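Local structure of mandelate racemase/muconate lactonizing protein (3V5C) at residues P110-S116 / H324-A328; L221-S225 / Q252-N256; W68-V72 / A90-L95; A20-R26 / K41-I47; N228-L232 / F332-E336. The protein probably catalyses the magnesium-dependent dehydration of galacturonate, as a sugar-acid dehydratase of the enolase superfamily. The protein carries 1 engineered substitution. One frame throughout, in Å; residues are numbered along the deposited sequence.

Contact 1. Residues P110-S116 / H324-A328; sequences PVYDLVS and HLSAA
His324 pushes its imidazole into the first turn of helix 111-115 and makes the dense end of this contact. His324 ND1 accepts a weak hydrogen bond from Tyr112 N at 3.0 Å, bent to 134° at the hydrogen but lying in the plane of the ring. The donor belongs to the opening turn, just after the N-cap Pro110, where the helix itself has no earlier carbonyl to offer. Val111 CB closes to 3.5 Å of His324 ND1, and Pro110 CB stands at the ring edge beside CE1. Tyr112 holds its CG between the backbone N and the carbonyl carbon (chi1 67°), which brings its ring back over Pro110 CG and sets CD2 3.6 Å from His324 ND1; the two rings meet obliquely, with planes 40° apart. In enolase-superfamily terms, a short helix that follows helix 92-107 of the capping region meets here the end of helix 317-325 of the barrel. Phe365 packs edge-to-face with the histidine, and Tyr350 OH makes a weak hydrogen bond with its NE2. Toward the other end the packing thins and is partly exposed. Small groups meet there: Ala327 CB lies 3.7 Å from Tyr112 CB, and Ala328 CB is 4.1 Å from Val115 CG2. Ser116 CA offers a CA-H...O contact to Ala327 O at 3.4 Å, while its hydroxyl turns instead to Ala118 N.

Contact 2. Residues L221-S225 / Q252-N256; sequences LAALS and QRGQN
Gln255 reaches Leu221 with an extended side chain, CG anti to the backbone N (chi1 -173°), whereas Arg253 bends at chi3 (48°) and swings its guanidinium toward Ala222 and Ser225. The glutamine amide thereby sends Gln255 NE2 to Leu221 O at 2.9 Å in an almost straight bond (173° at the hydrogen); the oxygen lies in the plane of the amide, but the donor approaches from above the plane of the backbone carbonyl. The other end of the same amide is used as well, since Gln255 OE1 accepts from Arg253 NE at 3.2 Å, and this bond probably restrains the turning of both groups. Ala222 CB lies over one face of the guanidinium. At its edge, Arg253 NH1 comes within 2.6 Å of Ser225 OG. Ser225 OG donates to Ala222 O, also at 2.6 Å and on a lone pair in the carbonyl plane, and Ser225 N binds the same oxygen. Water continues the polar network: one molecule accepts from Arg253 NH1 at 2.8 Å, a second from Gln255 NE2 at 3.0 Å. Helices 214-223 and 240-253 flank strand 231-233 in the barrel, and both end here, the second in a Schellman motif at Gly254. On its apolar side Leu221 packs on Leu246 and Trp249. Gln255 NE2 thus adds a side-chain donor to Leu221 O, and Ser225 OG one to Ala222 O, beside the backbone N-H groups that these carbonyls also accept, and the positive guanidinium probably suits the negative end of the dipole of helix 214-223.

Contact 3. Residues W68-V72 / A90-L95; sequences WAEDV and AYRLQL
Trp68 lays its indole across the start of helix 92-107, where Gln94 covers one face of it. The tryptophan reaches out from helix 66-70 toward residues 90-95 because its chi1 (-176°) puts CG trans to the main-chain nitrogen. Gln94 instead folds at chi2 (85°), and this bend lowers CG onto the six-membered ring, 3.7 Å from its centroid and close to the normal, in a CH-pi contact. The amide continues over the ring with its plane only 14° from that of the indole, and its NE2 is bonded to His63 O beyond. Val72 CG2 lies on the opposite face, toward the rim. The edge of the indole is equally engaged. Ala90 O stands in plane 3.3 Å from Trp68 CZ2, and Leu95 CD1 touches Trp68 CZ3 at 3.7 Å, the leucine and the indole running in opposite directions alongside each other. One water accepts from Trp68 NE1 at 3.0 Å and donates to Ala90 O at 2.7 Å, tying the indole nitrogen to the backbone. A leucine in place of Trp68 would probably leave the Gln94 side chain without its flat support and this water without its indole donor. Tyr91 presents its ring edge to both neighbours, CD1 to Trp68 CH2 and CE1 to Val72 CG2, while Val72 CG1 and Leu95 CD1 meet tip to tip at 4.1 Å. Beyond the pair, Val72 and Ala69 pack on Ile17 of strand 14-30, Ala69 also touches Trp383 of strand 383-386, and Arg92 binds Glu296 of helix 291-303.

Contact 4. Residues A20-R26 / K41-I47; sequences AKLTGER and KSCTVDI
Ala20 and Ile47, Leu22 and Val45, and Gly24 and Cys43 exchange backbone hydrogen bonds in both directions, so each N-H and C=O of these three antiparallel hydrogen-bonded pairs is satisfied across the contact. Gly24 N lies 2.8 Å from Cys43 O. The return bond, from Cys43 N to Gly24 O, is the longest of the six at 3.0 Å. At the far end Arg26 N donates to Lys41 O at 2.9 Å, and Lys41 NZ returns to Arg26 O at the same distance, in the carbonyl plane. Thr23 and Glu25, in non-hydrogen-bonded pairs here, spend their backbone groups on Glu343 and Thr341. Two charged side chains find definite partners. Lys21 bends at its last two torsions (chi3 -57°, chi4 -70°) and runs alongside Asp46, its NZ reaching the syn lone pair of OD1 in a 2.7 Å salt bridge. Arg26 sets one guanidinium face against Cys43 SG, which lies 3.9 Å from CZ; its NE is paired with Asp338, and NH1 binds Gly40 O and a water 3.0 Å away. Another water links Gly24 O, at 2.9 Å, to Ser42 OG. On the face of Leu22 and Ile47 the chemistry turns apolar, with Leu22 CD2 4.1 Å from Ile47 CG1 and Phe369 packed against both. Strands 14-30 and 42-52 form a beta hairpin within a curled antiparallel sheet, consistent with the capping domain of enolase-superfamily proteins, to which strands 340-342 and 383-386 from the C-terminal part also contribute.

Contact 5. Residues N228-L232 / F332-E336; sequences NLYWL and FEFVE
An aromatic cluster of Tyr230, Trp231 and Phe334 lies across the barrel near the N-terminal ends of strands 231-233 and 335-337. Tyr230 OH donates a very short hydrogen bond, 2.5 Å, to Glu333 OE1. The acceptor sits in plane at the edge of the phenol ring, and carboxylate and ring are nearly coplanar at 22°. Glu333 bends at chi2 (-75°) to reach it, and its OE2 forms a salt bridge with Arg307, so the buried carboxylate is gripped through both oxygens. Phe334 turns its edge toward the Tyr230 face in an offset T-shaped pair, planes 88° apart, with Phe334 CE2 3.7 Å from Tyr230 CE2. Trp231 CZ3 meets Phe334 CD2 at 3.9 Å, and the same carbon has Glu333 CB beside it at the indole edge, while NE1 is held by Glu233. A phenylalanine at position Tyr230 would probably leave Glu333 OE1 without this donor and the carboxylate less firmly fixed in rotation. Strands 231-233 and 335-337 are the fourth and eighth of the barrel, across from each other, and share no backbone bonds here; large side chains bring them into contact, as in the interior of the modified TIM barrel of the enolase superfamily.

Contacts 1 and 5 are buried, while contacts 2, 3 and 4 are partly exposed and draw on water. Contacts 2 and 5 share a stretch of the barrel: strand 231-233 runs between helices 214-223 and 240-253, and Leu221 and Leu224 of contact 2 pack on Leu229 of contact 5. The chemistry shifts from amide and guanidinium groups at the outer helix ends to rings and one buried carboxylate inside. Contact 1 also touches contact 5, through Ser326 and Phe332. Contacts 3 and 4, on the opposite side of the chain's centre from contacts 2 and 5, differ from each other: indole packing between helices against strand pairing.

Contact 1. Residues P110-S116 / H324-A328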
# COMPACT_ATOMS: atom_id res chain seq x y z
N PRO A 110 -1.48 -3.21 19.98
CA PRO A 110 -1.46 -3.16 18.51
C PRO A 110 -0.17 -2.47 18.07
O PRO A 110 0.38 -1.63 18.78
CB PRO A 110 -2.67 -2.29 18.18
CG PRO A 110 -2.78 -1.36 19.37
CD PRO A 110 -2.47 -2.27 20.55
N VAL A 111 0.33 -2.82 16.89
CA VAL A 111 1.56 -2.21 16.40
C VAL A 111 1.48 -0.69 16.35
O VAL A 111 2.46 -0.00 16.67
CB VAL A 111 1.94 -2.78 15.03
CG1 VAL A 111 3.01 -1.90 14.35
CG2 VAL A 111 2.42 -4.22 15.19
N TYR A 112 0.33 -0.15 15.97
CA TYR A 112 0.23 1.30 15.88
C TYR A 112 0.61 1.99 17.21
O TYR A 112 1.26 3.03 17.19
CB TYR A 112 -1.11 1.77 15.31
CG TYR A 112 -2.33 1.51 16.16
CD1 TYR A 112 -2.63 2.32 17.26
CD2 TYR A 112 -3.22 0.49 15.84
CE1 TYR A 112 -3.76 2.11 18.03
CE2 TYR A 112 -4.36 0.26 16.60
CZ TYR A 112 -4.62 1.08 17.70
OH TYR A 112 -5.75 0.87 18.45
N ASP A 113 0.27 1.37 18.34
CA ASP A 113 0.71 1.89 19.64
C ASP A 113 2.20 1.73 19.91
O ASP A 113 2.82 2.54 20.60
CB ASP A 113 -0.06 1.24 20.78
CG ASP A 113 -1.35 1.94 21.05
OD1 ASP A 113 -2.19 1.34 21.76
OD2 ASP A 113 -1.51 3.09 20.57
N LEU A 114 2.78 0.66 19.37
CA LEU A 114 4.21 0.45 19.51
C LEU A 114 5.06 1.42 18.70
O LEU A 114 6.22 1.66 19.04
CB LEU A 114 4.59 -0.99 19.11
CG LEU A 114 3.98 -2.15 19.90
CD1 LEU A 114 4.48 -3.51 19.38
CD2 LEU A 114 4.25 -2.02 21.38
N VAL A 115 4.51 1.98 17.61
CA VAL A 115 5.35 2.75 16.70
C VAL A 115 4.98 4.22 16.58
O VAL A 115 5.67 4.99 15.91
CB VAL A 115 5.40 2.15 15.28
CG1 VAL A 115 5.89 0.73 15.32
CG2 VAL A 115 4.03 2.28 14.60
N SER A 116 3.90 4.63 17.22
CA SER A 116 3.43 6.00 17.07
C SER A 116 4.45 6.97 17.66
O SER A 116 4.66 8.06 17.13
CB SER A 116 2.09 6.18 17.78
OG SER A 116 2.25 5.98 19.17
N HIS A 324 -1.55 0.48 10.16
CA HIS A 324 -0.75 0.70 11.37
C HIS A 324 0.36 1.73 11.17
O HIS A 324 0.65 2.51 12.07
CB HIS A 324 -0.15 -0.62 11.87
CG HIS A 324 -1.14 -1.52 12.52
ND1 HIS A 324 -1.20 -1.69 13.89
CD2 HIS A 324 -2.12 -2.30 12.00
CE1 HIS A 324 -2.17 -2.55 14.18
NE2 HIS A 324 -2.74 -2.93 13.05
N LEU A 325 0.97 1.74 9.99
CA LEU A 325 2.06 2.68 9.73
C LEU A 325 1.59 4.12 9.90
O LEU A 325 2.35 4.99 10.31
CB LEU A 325 2.57 2.52 8.30
CG LEU A 325 3.63 3.50 7.82
CD1 LEU A 325 4.90 3.34 8.64
CD2 LEU A 325 3.92 3.30 6.33
N SER A 326 0.33 4.36 9.56
CA SER A 326 -0.21 5.71 9.60
C SER A 326 -0.01 6.38 10.95
O SER A 326 0.09 7.60 11.00
CB SER A 326 -1.68 5.73 9.19
OG SER A 326 -2.49 5.24 10.24
N ALA A 327 0.04 5.60 12.03
CA ALA A 327 0.21 6.20 13.36
C ALA A 327 1.59 6.81 13.58
O ALA A 327 1.78 7.59 14.52
CB ALA A 327 -0.12 5.19 14.47
N ALA A 328 2.55 6.46 12.72
CA ALA A 328 3.93 6.93 12.87
C ALA A 328 4.31 8.05 11.88
O ALA A 328 5.45 8.53 11.89
CB ALA A 328 4.90 5.76 12.70

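Contact 2. Residues L221-S225 / Q252-N256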
# COMPACT_ATOMS: atom_id res chain seq x y z
N LEU A 221 -5.46 16.53 -18.10
CA LEU A 221 -5.71 17.42 -16.98
C LEU A 221 -6.58 18.61 -17.39
O LEU A 221 -7.47 19.01 -16.64
CB LEU A 221 -4.41 17.92 -16.36
CG LEU A 221 -3.60 16.85 -15.64
CD1 LEU A 221 -2.27 17.40 -15.16
CD2 LEU A 221 -4.40 16.31 -14.47
N ALA A 222 -6.32 19.16 -18.58
CA ALA A 222 -7.12 20.29 -19.06
C ALA A 222 -8.56 19.83 -19.29
O ALA A 222 -9.50 20.49 -18.85
CB ALA A 222 -6.52 20.89 -20.32
N ALA A 223 -8.72 18.68 -19.95
CA ALA A 223 -10.06 18.17 -20.22
C ALA A 223 -10.83 17.99 -18.91
O ALA A 223 -12.04 18.21 -18.86
CB ALA A 223 -9.99 16.86 -21.00
N LEU A 224 -10.11 17.62 -17.86
CA LEU A 224 -10.72 17.39 -16.55
C LEU A 224 -10.69 18.60 -15.61
O LEU A 224 -10.80 18.45 -14.41
CB LEU A 224 -10.10 16.16 -15.87
CG LEU A 224 -10.28 14.83 -16.62
CD1 LEU A 224 -9.34 13.77 -16.09
CD2 LEU A 224 -11.73 14.34 -16.54
N SER A 225 -10.55 19.80 -16.19
CA SER A 225 -10.52 21.04 -15.41
C SER A 225 -11.73 21.17 -14.48
O SER A 225 -11.59 21.59 -13.33
CB SER A 225 -10.52 22.25 -16.34
OG SER A 225 -9.28 22.36 -17.02
N GLN A 252 -0.18 28.06 -13.19
CA GLN A 252 -0.68 29.12 -14.05
C GLN A 252 -2.18 28.97 -14.28
O GLN A 252 -2.88 29.96 -14.51
CB GLN A 252 0.05 29.12 -15.40
CG GLN A 252 1.45 29.69 -15.33
CD GLN A 252 1.46 31.15 -14.90
OE1 GLN A 252 0.94 32.02 -15.61
NE2 GLN A 252 2.04 31.43 -13.74
N ARG A 253 -2.67 27.74 -14.18
CA ARG A 253 -4.07 27.43 -14.44
C ARG A 253 -4.91 27.47 -13.18
O ARG A 253 -6.14 27.40 -13.25
CB ARG A 253 -4.19 26.04 -15.06
CG ARG A 253 -3.49 25.90 -16.40
CD ARG A 253 -3.60 24.48 -16.91
NE ARG A 253 -4.98 24.00 -16.82
CZ ARG A 253 -5.89 24.13 -17.78
NH1 ARG A 253 -7.11 23.65 -17.60
NH2 ARG A 253 -5.58 24.72 -18.93
N GLY A 254 -4.26 27.57 -12.02
CA GLY A 254 -4.95 27.50 -10.75
C GLY A 254 -5.57 26.14 -10.50
O GLY A 254 -6.52 26.00 -9.73
N GLN A 255 -5.02 25.12 -11.15
CA GLN A 255 -5.52 23.76 -11.03
C GLN A 255 -4.77 23.02 -9.93
O GLN A 255 -3.56 22.77 -10.03
CB GLN A 255 -5.39 23.02 -12.38
CG GLN A 255 -6.04 21.65 -12.42
CD GLN A 255 -6.20 21.10 -13.83
OE1 GLN A 255 -5.68 21.66 -14.80
NE2 GLN A 255 -6.93 20.00 -13.96
N ASN A 256 -5.49 22.70 -8.86
CA ASN A 256 -4.91 22.05 -7.69
C ASN A 256 -4.97 20.54 -7.79
O ASN A 256 -5.97 19.91 -7.43
CB ASN A 256 -5.66 22.49 -6.43
CG ASN A 256 -5.70 24.00 -6.29
OD1 ASN A 256 -4.70 24.68 -6.55
ND2 ASN A 256 -6.85 24.54 -5.92
O HOH W 1 -9.10 23.86 -19.58
O HOH W 2 -8.84 19.13 -11.76

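Contact 3. Residues W68-V72 / A90-L95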
# COMPACT_ATOMS: atom_id res chain seq x y z
N TRP A 68 19.07 -18.62 4.87
CA TRP A 68 19.13 -17.33 5.53
C TRP A 68 18.58 -17.48 6.95
O TRP A 68 19.19 -17.04 7.92
CB TRP A 68 18.30 -16.31 4.74
CG TRP A 68 18.34 -14.86 5.24
CD1 TRP A 68 19.09 -13.85 4.73
CD2 TRP A 68 17.54 -14.28 6.29
NE1 TRP A 68 18.84 -12.68 5.41
CE2 TRP A 68 17.89 -12.92 6.37
CE3 TRP A 68 16.58 -14.78 7.17
CZ2 TRP A 68 17.31 -12.05 7.30
CZ3 TRP A 68 16.01 -13.93 8.08
CH2 TRP A 68 16.38 -12.58 8.15
N ALA A 69 17.40 -18.10 7.06
CA ALA A 69 16.74 -18.20 8.34
C ALA A 69 17.55 -19.05 9.31
O ALA A 69 17.59 -18.78 10.51
CB ALA A 69 15.35 -18.78 8.16
N GLU A 70 18.18 -20.11 8.80
CA GLU A 70 18.96 -21.01 9.64
C GLU A 70 19.97 -20.20 10.46
O GLU A 70 20.20 -20.48 11.63
CB GLU A 70 19.68 -22.04 8.78
CG GLU A 70 20.38 -23.16 9.56
CD GLU A 70 21.74 -22.74 10.08
OE1 GLU A 70 22.38 -21.87 9.46
OE2 GLU A 70 22.18 -23.28 11.13
N ASP A 71 20.54 -19.18 9.83
CA ASP A 71 21.56 -18.35 10.46
C ASP A 71 21.00 -17.37 11.50
O ASP A 71 21.75 -16.77 12.26
CB ASP A 71 22.33 -17.57 9.39
CG ASP A 71 23.65 -17.07 9.89
OD1 ASP A 71 24.43 -17.89 10.42
OD2 ASP A 71 23.91 -15.85 9.78
N VAL A 72 19.68 -17.21 11.54
CA VAL A 72 19.06 -16.32 12.51
C VAL A 72 18.56 -17.07 13.74
O VAL A 72 18.43 -16.47 14.81
CB VAL A 72 17.91 -15.53 11.85
CG1 VAL A 72 17.27 -14.58 12.84
CG2 VAL A 72 18.43 -14.75 10.65
N ALA A 90 19.38 -5.61 7.57
CA ALA A 90 19.55 -6.99 7.13
C ALA A 90 18.34 -7.90 7.42
O ALA A 90 18.22 -8.96 6.81
CB ALA A 90 20.81 -7.59 7.75
N TYR A 91 17.47 -7.47 8.32
CA TYR A 91 16.35 -8.32 8.76
C TYR A 91 14.98 -7.82 8.31
O TYR A 91 13.96 -8.49 8.55
CB TYR A 91 16.32 -8.43 10.29
CG TYR A 91 17.58 -8.97 10.92
CD1 TYR A 91 17.89 -10.32 10.84
CD2 TYR A 91 18.44 -8.14 11.61
CE1 TYR A 91 19.04 -10.83 11.43
CE2 TYR A 91 19.60 -8.63 12.19
CZ TYR A 91 19.89 -9.98 12.10
OH TYR A 91 21.04 -10.49 12.67
N ARG A 92 14.95 -6.65 7.69
CA ARG A 92 13.67 -5.96 7.48
C ARG A 92 12.70 -6.70 6.56
O ARG A 92 11.60 -7.03 6.98
CB ARG A 92 13.93 -4.55 6.95
CG ARG A 92 14.56 -3.66 7.99
CD ARG A 92 14.87 -2.27 7.46
NE ARG A 92 15.48 -1.47 8.52
CZ ARG A 92 15.66 -0.16 8.46
NH1 ARG A 92 15.30 0.52 7.37
NH2 ARG A 92 16.21 0.48 9.49
N LEU A 93 13.11 -6.95 5.32
CA LEU A 93 12.19 -7.55 4.35
C LEU A 93 11.75 -8.95 4.80
O LEU A 93 10.61 -9.36 4.56
CB LEU A 93 12.83 -7.63 2.97
CG LEU A 93 13.35 -6.31 2.40
CD1 LEU A 93 14.07 -6.55 1.08
CD2 LEU A 93 12.20 -5.28 2.27
N GLN A 94 12.65 -9.67 5.45
CA GLN A 94 12.42 -11.06 5.82
C GLN A 94 11.59 -11.18 7.09
O GLN A 94 10.74 -12.07 7.19
CB GLN A 94 13.76 -11.75 6.06
CG GLN A 94 14.64 -11.88 4.82
CD GLN A 94 15.49 -10.64 4.53
OE1 GLN A 94 15.49 -9.67 5.30
NE2 GLN A 94 16.21 -10.68 3.42
N LEU A 95 11.82 -10.29 8.05
CA LEU A 95 11.25 -10.52 9.38
C LEU A 95 10.59 -9.35 10.10
O LEU A 95 10.06 -9.54 11.19
CB LEU A 95 12.34 -11.11 10.31
CG LEU A 95 12.87 -12.51 10.01
CD1 LEU A 95 14.00 -12.83 11.02
CD2 LEU A 95 11.76 -13.53 10.06
O HOH W 3 19.87 -9.95 4.90

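Contact 4. Residues A20-R26 / K41-I47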
# COMPACT_ATOMS: atom_id res chain seq x y z
N ALA A 20 5.43 -19.94 4.52
CA ALA A 20 4.41 -20.52 3.66
C ALA A 20 3.80 -19.47 2.77
O ALA A 20 3.81 -18.28 3.09
CB ALA A 20 3.32 -21.17 4.51
N LYS A 21 3.24 -19.91 1.65
CA LYS A 21 2.54 -19.01 0.73
C LYS A 21 1.05 -19.26 0.88
O LYS A 21 0.59 -20.39 0.71
CB LYS A 21 3.00 -19.25 -0.71
CG LYS A 21 2.21 -18.51 -1.78
CD LYS A 21 2.64 -18.93 -3.19
CE LYS A 21 4.13 -18.70 -3.43
NZ LYS A 21 4.47 -17.24 -3.51
N LEU A 22 0.31 -18.21 1.25
CA LEU A 22 -1.14 -18.25 1.38
C LEU A 22 -1.79 -17.76 0.09
O LEU A 22 -1.20 -16.94 -0.63
CB LEU A 22 -1.60 -17.36 2.55
CG LEU A 22 -1.64 -17.98 3.95
CD1 LEU A 22 -0.36 -18.70 4.28
CD2 LEU A 22 -1.95 -16.90 4.98
N THR A 23 -2.98 -18.26 -0.20
CA THR A 23 -3.66 -17.94 -1.45
C THR A 23 -5.09 -17.49 -1.19
O THR A 23 -5.71 -17.93 -0.22
CB THR A 23 -3.69 -19.17 -2.38
OG1 THR A 23 -4.38 -20.24 -1.72
CG2 THR A 23 -2.27 -19.61 -2.74
N GLY A 24 -5.60 -16.64 -2.06
CA GLY A 24 -6.98 -16.23 -1.98
C GLY A 24 -7.41 -15.57 -3.27
O GLY A 24 -6.83 -15.83 -4.33
N GLU A 25 -8.38 -14.67 -3.18
CA GLU A 25 -8.93 -14.05 -4.38
C GLU A 25 -9.41 -12.66 -4.06
O GLU A 25 -9.89 -12.40 -2.95
CB GLU A 25 -10.13 -14.86 -4.89
CG GLU A 25 -9.80 -16.23 -5.48
CD GLU A 25 -10.96 -16.79 -6.30
OE1 GLU A 25 -12.06 -16.20 -6.26
OE2 GLU A 25 -10.76 -17.81 -7.00
N ARG A 26 -9.35 -11.76 -5.05
CA ARG A 26 -9.99 -10.46 -4.87
C ARG A 26 -11.48 -10.56 -5.24
O ARG A 26 -11.90 -11.48 -5.94
CB ARG A 26 -9.26 -9.31 -5.59
CG ARG A 26 -8.88 -9.57 -7.03
CD ARG A 26 -8.28 -8.29 -7.69
NE ARG A 26 -6.97 -7.90 -7.16
CZ ARG A 26 -5.81 -8.37 -7.63
NH1 ARG A 26 -5.81 -9.25 -8.61
NH2 ARG A 26 -4.66 -7.97 -7.09
N LYS A 41 -7.89 -12.47 -10.70
CA LYS A 41 -8.59 -12.56 -9.42
C LYS A 41 -7.72 -13.22 -8.36
O LYS A 41 -7.91 -13.00 -7.18
CB LYS A 41 -9.85 -13.40 -9.60
CG LYS A 41 -11.07 -12.89 -8.90
CD LYS A 41 -12.23 -13.84 -9.15
CE LYS A 41 -13.13 -13.95 -7.94
NZ LYS A 41 -13.84 -12.68 -7.68
N SER A 42 -6.76 -14.04 -8.78
CA SER A 42 -6.00 -14.82 -7.81
C SER A 42 -4.98 -13.95 -7.07
O SER A 42 -4.34 -13.10 -7.68
CB SER A 42 -5.33 -16.01 -8.51
OG SER A 42 -4.56 -16.77 -7.60
N CYS A 43 -4.87 -14.15 -5.77
CA CYS A 43 -3.96 -13.36 -4.93
C CYS A 43 -3.16 -14.31 -4.06
O CYS A 43 -3.66 -15.36 -3.66
CB CYS A 43 -4.72 -12.38 -4.02
SG CYS A 43 -5.69 -11.16 -4.89
N THR A 44 -1.91 -13.93 -3.77
CA THR A 44 -1.14 -14.68 -2.80
C THR A 44 -0.46 -13.74 -1.82
O THR A 44 -0.31 -12.54 -2.10
CB THR A 44 -0.06 -15.56 -3.44
OG1 THR A 44 0.87 -14.74 -4.16
CG2 THR A 44 -0.69 -16.55 -4.39
N VAL A 45 -0.09 -14.30 -0.67
CA VAL A 45 0.70 -13.59 0.33
C VAL A 45 1.74 -14.55 0.90
O VAL A 45 1.41 -15.59 1.49
CB VAL A 45 -0.16 -13.07 1.49
CG1 VAL A 45 0.73 -12.38 2.55
CG2 VAL A 45 -1.24 -12.10 0.99
N ASP A 46 3.02 -14.21 0.74
CA ASP A 46 4.07 -14.98 1.40
C ASP A 46 4.15 -14.57 2.88
O ASP A 46 4.24 -13.37 3.21
CB ASP A 46 5.42 -14.75 0.71
CG ASP A 46 5.52 -15.42 -0.65
OD1 ASP A 46 4.58 -16.15 -1.05
OD2 ASP A 46 6.57 -15.22 -1.31
N ILE A 47 4.10 -15.56 3.76
CA ILE A 47 4.01 -15.30 5.19
C ILE A 47 5.10 -16.06 5.92
O ILE A 47 5.45 -17.18 5.53
CB ILE A 47 2.63 -15.75 5.72
CG1 ILE A 47 1.53 -14.80 5.20
CG2 ILE A 47 2.61 -15.86 7.24
CD1 ILE A 47 1.58 -13.43 5.80
O HOH W 4 -6.61 -18.11 -6.06
O HOH W 5 -2.70 -10.68 -7.14
O HOH W 6 -3.83 -11.36 -9.47

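Contact 5. Residues N228-L232 / F332-E336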
# COMPACT_ATOMS: atom_id res chain seq x y z
N ASN A 228 -12.75 17.77 -9.98
CA ASN A 228 -11.77 17.93 -8.91
C ASN A 228 -10.97 16.64 -8.80
O ASN A 228 -11.52 15.59 -8.48
CB ASN A 228 -12.44 18.31 -7.59
CG ASN A 228 -13.15 19.65 -7.67
OD1 ASN A 228 -14.34 19.75 -7.34
ND2 ASN A 228 -12.44 20.68 -8.11
N LEU A 229 -9.69 16.72 -9.12
CA LEU A 229 -8.78 15.59 -9.08
C LEU A 229 -7.85 15.82 -7.91
O LEU A 229 -7.23 16.88 -7.79
CB LEU A 229 -7.94 15.53 -10.35
CG LEU A 229 -8.66 15.19 -11.66
CD1 LEU A 229 -7.66 15.29 -12.79
CD2 LEU A 229 -9.24 13.79 -11.57
N TYR A 230 -7.73 14.82 -7.05
CA TYR A 230 -6.90 14.94 -5.86
C TYR A 230 -5.42 14.76 -6.18
O TYR A 230 -4.60 15.58 -5.77
CB TYR A 230 -7.36 13.94 -4.79
CG TYR A 230 -6.67 14.15 -3.46
CD1 TYR A 230 -6.95 15.26 -2.69
CD2 TYR A 230 -5.73 13.25 -2.99
CE1 TYR A 230 -6.31 15.47 -1.48
CE2 TYR A 230 -5.09 13.44 -1.79
CZ TYR A 230 -5.39 14.56 -1.04
OH TYR A 230 -4.78 14.76 0.17
N TRP A 231 -5.07 13.67 -6.85
CA TRP A 231 -3.71 13.55 -7.36
C TRP A 231 -3.58 12.80 -8.68
O TRP A 231 -4.50 12.07 -9.10
CB TRP A 231 -2.77 12.96 -6.30
CG TRP A 231 -2.75 11.45 -6.07
CD1 TRP A 231 -2.67 10.45 -7.00
CD2 TRP A 231 -2.68 10.81 -4.79
NE1 TRP A 231 -2.60 9.22 -6.37
CE2 TRP A 231 -2.59 9.42 -5.02
CE3 TRP A 231 -2.71 11.28 -3.47
CZ2 TRP A 231 -2.55 8.48 -3.97
CZ3 TRP A 231 -2.65 10.34 -2.42
CH2 TRP A 231 -2.57 8.97 -2.68
N LEU A 232 -2.45 13.06 -9.32
CA LEU A 232 -2.02 12.40 -10.53
C LEU A 232 -0.79 11.56 -10.23
O LEU A 232 0.26 12.09 -9.86
CB LEU A 232 -1.64 13.46 -11.57
CG LEU A 232 -0.86 12.99 -12.80
CD1 LEU A 232 -1.74 12.15 -13.68
CD2 LEU A 232 -0.32 14.18 -13.58
N PHE A 332 0.31 11.26 6.53
CA PHE A 332 -0.11 10.01 5.91
C PHE A 332 -1.41 10.27 5.17
O PHE A 332 -2.37 10.79 5.75
CB PHE A 332 -0.35 8.93 6.99
CG PHE A 332 -0.66 7.59 6.42
CD1 PHE A 332 -1.96 7.24 6.12
CD2 PHE A 332 0.36 6.68 6.19
CE1 PHE A 332 -2.24 6.00 5.57
CE2 PHE A 332 0.08 5.44 5.65
CZ PHE A 332 -1.24 5.10 5.36
N GLU A 333 -1.44 9.92 3.89
CA GLU A 333 -2.58 10.23 3.03
C GLU A 333 -3.70 9.18 3.09
O GLU A 333 -4.82 9.49 3.52
CB GLU A 333 -2.09 10.42 1.58
CG GLU A 333 -1.28 11.67 1.39
CD GLU A 333 -2.14 12.91 1.37
OE1 GLU A 333 -3.17 12.93 0.66
OE2 GLU A 333 -1.79 13.87 2.08
N PHE A 334 -3.42 7.97 2.63
CA PHE A 334 -4.44 6.94 2.47
C PHE A 334 -3.84 5.55 2.55
O PHE A 334 -2.71 5.34 2.13
CB PHE A 334 -5.06 6.98 1.06
CG PHE A 334 -5.92 8.16 0.78
CD1 PHE A 334 -7.25 8.17 1.17
CD2 PHE A 334 -5.45 9.21 0.01
CE1 PHE A 334 -8.06 9.23 0.88
CE2 PHE A 334 -6.26 10.29 -0.29
CZ PHE A 334 -7.58 10.29 0.14
N VAL A 335 -4.64 4.60 3.02
CA VAL A 335 -4.39 3.19 2.79
C VAL A 335 -4.91 2.83 1.38
O VAL A 335 -6.07 3.10 1.05
CB VAL A 335 -5.11 2.35 3.86
CG1 VAL A 335 -5.06 0.86 3.52
CG2 VAL A 335 -4.48 2.61 5.23
N GLU A 336 -4.06 2.23 0.55
CA GLU A 336 -4.47 1.77 -0.78
C GLU A 336 -5.19 0.42 -0.63
O GLU A 336 -4.57 -0.59 -0.31
CB GLU A 336 -3.24 1.65 -1.70
CG GLU A 336 -3.59 1.19 -3.10
CD GLU A 336 -2.48 1.38 -4.11
OE1 GLU A 336 -1.32 1.65 -3.73
OE2 GLU A 336 -2.78 1.24 -5.33